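Local coordinates for bacteriocin immunity protein (PDB 4UHP) that binds the DNase domain of the toxin pyocin AP41 in an ultra-high affinity complex, probably protecting the producing cell from its own bacteriocin, at residues E21-K26 with E66-I71. Numbering follows the deposited sequence.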
ATOM      1  N   GLU D  21      -4.834  10.029   9.942  1.00 24.93           N
ATOM      2  CA  GLU D  21      -5.672   9.689   8.800  1.00 29.24           C
ATOM      3  C   GLU D  21      -5.145   8.443   8.081  1.00 23.87           C
ATOM      4  O   GLU D  21      -5.848   7.837   7.274  1.00 26.99           O
ATOM      5  CB  GLU D  21      -5.762  10.883   7.842  1.00 34.98           C
ATOM      6  CG  GLU D  21      -6.948  10.841   6.892  1.00 41.63           C
ATOM      7  CD  GLU D  21      -7.395  12.224   6.440  1.00 40.36           C
ATOM      8  OE1 GLU D  21      -6.989  13.225   7.070  1.00 38.79           O
ATOM      9  OE2 GLU D  21      -8.153  12.310   5.451  1.00 39.52           O
ATOM     10  N   PHE D  22      -3.911   8.056   8.391  1.00 23.58           N
ATOM     11  CA  PHE D  22      -3.332   6.831   7.846  1.00 23.16           C
ATOM     12  C   PHE D  22      -3.724   5.602   8.668  1.00 29.19           C
ATOM     13  O   PHE D  22      -3.235   4.500   8.419  1.00 27.73           O
ATOM     14  CB  PHE D  22      -1.808   6.946   7.775  1.00 18.99           C
ATOM     15  CG  PHE D  22      -1.326   7.962   6.782  1.00 22.90           C
ATOM     16  CD1 PHE D  22      -1.128   7.616   5.457  1.00 25.24           C
ATOM     17  CD2 PHE D  22      -1.078   9.266   7.173  1.00 28.94           C
ATOM     18  CE1 PHE D  22      -0.689   8.551   4.541  1.00 29.42           C
ATOM     19  CE2 PHE D  22      -0.639  10.205   6.262  1.00 32.00           C
ATOM     20  CZ  PHE D  22      -0.445   9.847   4.943  1.00 31.19           C
ATOM     21  N   PHE D  23      -4.612   5.796   9.638  1.00 22.83           N
ATOM     22  CA  PHE D  23      -5.039   4.710  10.515  1.00 28.93           C
ATOM     23  C   PHE D  23      -6.557   4.652  10.645  1.00 23.96           C
ATOM     24  O   PHE D  23      -7.111   3.633  11.048  1.00 26.50           O
ATOM     25  CB  PHE D  23      -4.406   4.861  11.902  1.00 26.88           C
ATOM     26  CG  PHE D  23      -2.910   4.722  11.904  1.00 22.58           C
ATOM     27  CD1 PHE D  23      -2.097   5.808  11.624  1.00 26.45           C
ATOM     28  CD2 PHE D  23      -2.315   3.505  12.196  1.00 23.21           C
ATOM     29  CE1 PHE D  23      -0.718   5.682  11.626  1.00 28.24           C
ATOM     30  CE2 PHE D  23      -0.938   3.373  12.203  1.00 23.94           C
ATOM     31  CZ  PHE D  23      -0.138   4.464  11.915  1.00 26.04           C
ATOM     32  N   LYS D  24      -7.218   5.756  10.315  1.00 36.67           N
ATOM     33  CA  LYS D  24      -8.671   5.856  10.414  1.00 36.08           C
ATOM     34  C   LYS D  24      -9.234   6.598   9.211  1.00 35.18           C
ATOM     35  O   LYS D  24      -8.505   7.291   8.500  1.00 34.69           O
ATOM     36  CB  LYS D  24      -9.084   6.570  11.705  1.00 43.58           C
ATOM     37  CG  LYS D  24      -9.236   8.079  11.557  1.00 51.98           C
ATOM     38  CD  LYS D  24      -9.668   8.724  12.865  1.00 59.67           C
ATOM     39  CE  LYS D  24      -8.496   9.396  13.564  1.00 60.96           C
ATOM     40  NZ  LYS D  24      -8.940  10.421  14.550  1.00 64.06           N
ATOM     41  N   ASN D  25     -10.536   6.456   8.988  1.00 34.97           N
ATOM     42  CA  ASN D  25     -11.195   7.164   7.898  1.00 36.45           C
ATOM     43  C   ASN D  25     -11.771   8.496   8.361  1.00 37.96           C
ATOM     44  O   ASN D  25     -12.981   8.629   8.540  1.00 39.62           O
ATOM     45  CB  ASN D  25     -12.301   6.299   7.290  1.00 37.77           C
ATOM     46  CG  ASN D  25     -12.734   6.788   5.923  1.00 41.33           C
ATOM     47  OD1 ASN D  25     -12.398   7.899   5.512  1.00 44.74           O
ATOM     48  ND2 ASN D  25     -13.487   5.959   5.211  1.00 41.30           N
ATOM     49  N   LYS D  26     -10.896   9.481   8.547  1.00 35.88           N
ATOM     50  CA  LYS D  26     -11.313  10.810   8.980  1.00 37.59           C
ATOM     51  C   LYS D  26     -12.173  11.508   7.940  1.00 38.14           C
ATOM     52  O   LYS D  26     -13.183  12.127   8.271  1.00 43.49           O
ATOM     53  CB  LYS D  26     -10.094  11.677   9.299  1.00 37.50           C
ATOM     54  CG  LYS D  26      -9.727  11.707  10.767  1.00 41.56           C
ATOM     55  CD  LYS D  26      -8.756  12.831  11.069  1.00 47.63           C
ATOM     56  CE  LYS D  26      -8.444  12.909  12.549  1.00 50.78           C
ATOM     57  NZ  LYS D  26      -7.494  14.007  12.836  1.00 52.38           N
ATOM     58  N   GLU D  66       5.138   2.526  15.421  1.00 21.47           N
ATOM     59  CA  GLU D  66       4.090   2.142  14.473  1.00 30.89           C
ATOM     60  C   GLU D  66       2.846   3.019  14.552  1.00 30.81           C
ATOM     61  O   GLU D  66       2.052   3.070  13.613  1.00 21.66           O
ATOM     62  CB  GLU D  66       3.677   0.683  14.691  1.00 33.88           C
ATOM     63  CG  GLU D  66       4.791  -0.329  14.496  1.00 35.85           C
ATOM     64  CD  GLU D  66       5.530  -0.646  15.780  1.00 39.13           C
ATOM     65  OE1 GLU D  66       5.349   0.089  16.775  1.00 33.71           O
ATOM     66  OE2 GLU D  66       6.284  -1.641  15.794  1.00 41.95           O
ATOM     67  N   THR D  67       2.674   3.691  15.681  1.00 23.13           N
ATOM     68  CA  THR D  67       1.482   4.493  15.931  1.00 29.36           C
ATOM     69  C   THR D  67       1.680   5.913  15.408  1.00 27.52           C
ATOM     70  O   THR D  67       2.811   6.316  15.149  1.00 22.59           O
ATOM     71  CB  THR D  67       1.152   4.534  17.437  1.00 27.16           C
ATOM     72  OG1 THR D  67       2.154   5.296  18.121  1.00 28.68           O
ATOM     73  CG2 THR D  67       1.095   3.125  18.010  1.00 28.40           C
ATOM     74  N   PRO D  68       0.579   6.670  15.237  1.00 21.15           N
ATOM     75  CA  PRO D  68       0.686   8.072  14.815  1.00 20.70           C
ATOM     76  C   PRO D  68       1.688   8.871  15.645  1.00 27.91           C
ATOM     77  O   PRO D  68       2.463   9.638  15.079  1.00 24.93           O
ATOM     78  CB  PRO D  68      -0.734   8.600  15.019  1.00 26.31           C
ATOM     79  CG  PRO D  68      -1.602   7.404  14.781  1.00 27.45           C
ATOM     80  CD  PRO D  68      -0.826   6.219  15.297  1.00 25.74           C
ATOM     81  N   GLU D  69       1.677   8.671  16.961  1.00 21.85           N
ATOM     82  CA  GLU D  69       2.613   9.341  17.860  1.00 25.58           C
ATOM     83  C   GLU D  69       4.062   8.966  17.548  1.00 26.97           C
ATOM     84  O   GLU D  69       4.952   9.817  17.583  1.00 27.97           O
ATOM     85  CB  GLU D  69       2.288   8.998  19.317  1.00 30.80           C
ATOM     86  CG  GLU D  69       0.936   9.503  19.802  1.00 33.06           C
ATOM     87  CD  GLU D  69       0.962  10.968  20.202  1.00 39.19           C
ATOM     88  OE1 GLU D  69       2.013  11.620  20.026  1.00 36.84           O
ATOM     89  OE2 GLU D  69      -0.069  11.466  20.702  1.00 47.74           O
ATOM     90  N   GLY D  70       4.290   7.691  17.243  1.00 21.34           N
ATOM     91  CA  GLY D  70       5.617   7.208  16.906  1.00 20.98           C
ATOM     92  C   GLY D  70       6.128   7.777  15.595  1.00 27.56           C
ATOM     93  O   GLY D  70       7.305   8.123  15.475  1.00 26.90           O
ATOM     94  N   ILE D  71       5.240   7.867  14.608  1.00 24.46           N
ATOM     95  CA  ILE D  71       5.572   8.451  13.312  1.00 20.42           C
ATOM     96  C   ILE D  71       5.999   9.911  13.463  1.00 24.84           C
ATOM     97  O   ILE D  71       7.016  10.335  12.911  1.00 23.30           O
ATOM     98  CB  ILE D  71       4.383   8.365  12.340  1.00 18.07           C
ATOM     99  CG1 ILE D  71       4.032   6.899  12.069  1.00 19.66           C
ATOM    100  CG2 ILE D  71       4.702   9.092  11.045  1.00 19.88           C
ATOM    101  CD1 ILE D  71       2.793   6.704  11.232  1.00 19.88           C
TER
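Phe23 and Pro68 face each other across 7.9 Å between their CA atoms, where the loop that follows helix 12-19 meets the first turn of helix 68-81 in the four-helix fold of the colicin/pyocin immunity family (helices 12-19, 31-49, 56-59 and 68-81). No hydrogen bond links the two segments; the side chain of Phe23 makes the join. With CG lying anti to its own carbonyl carbon (chi1 -65°), the ring reaches across to the start of the helix, and one face and the edge meet different parts of 66-71. Pro68 lies over the face, its CD 3.8 Å from the ring centroid and 15° off the normal, a CH-pi contact displaced toward the rim. The proline CG also packs on the ring, 3.6 Å from Phe23 CD1. At the ring edge, in plane, sits the end of Ile71, with CD1 3.7 Å from Phe23 CE1; this isoleucine is one helical turn beyond Thr67 and also packs on Ile19, Val57 and Ile58. Thr67 occupies the N-cap, its OG1 accepting a weak bond from Gly70 N, while Ile71 N donates to Thr67 O at 2.9 Å and closes the first turn. The loop also faces the partner protein: Phe22 O accepts a hydrogen bond from a polar side chain of that chain, and Phe23 packs on one of its apolar side chains. Near the plane of the Phe23 ring, the carbonyl oxygen of Glu66 meets the weakly positive C-H rim rather than the pi face, a probably favourable approach, 3.1 Å from CZ and 3.3 Å from CE2.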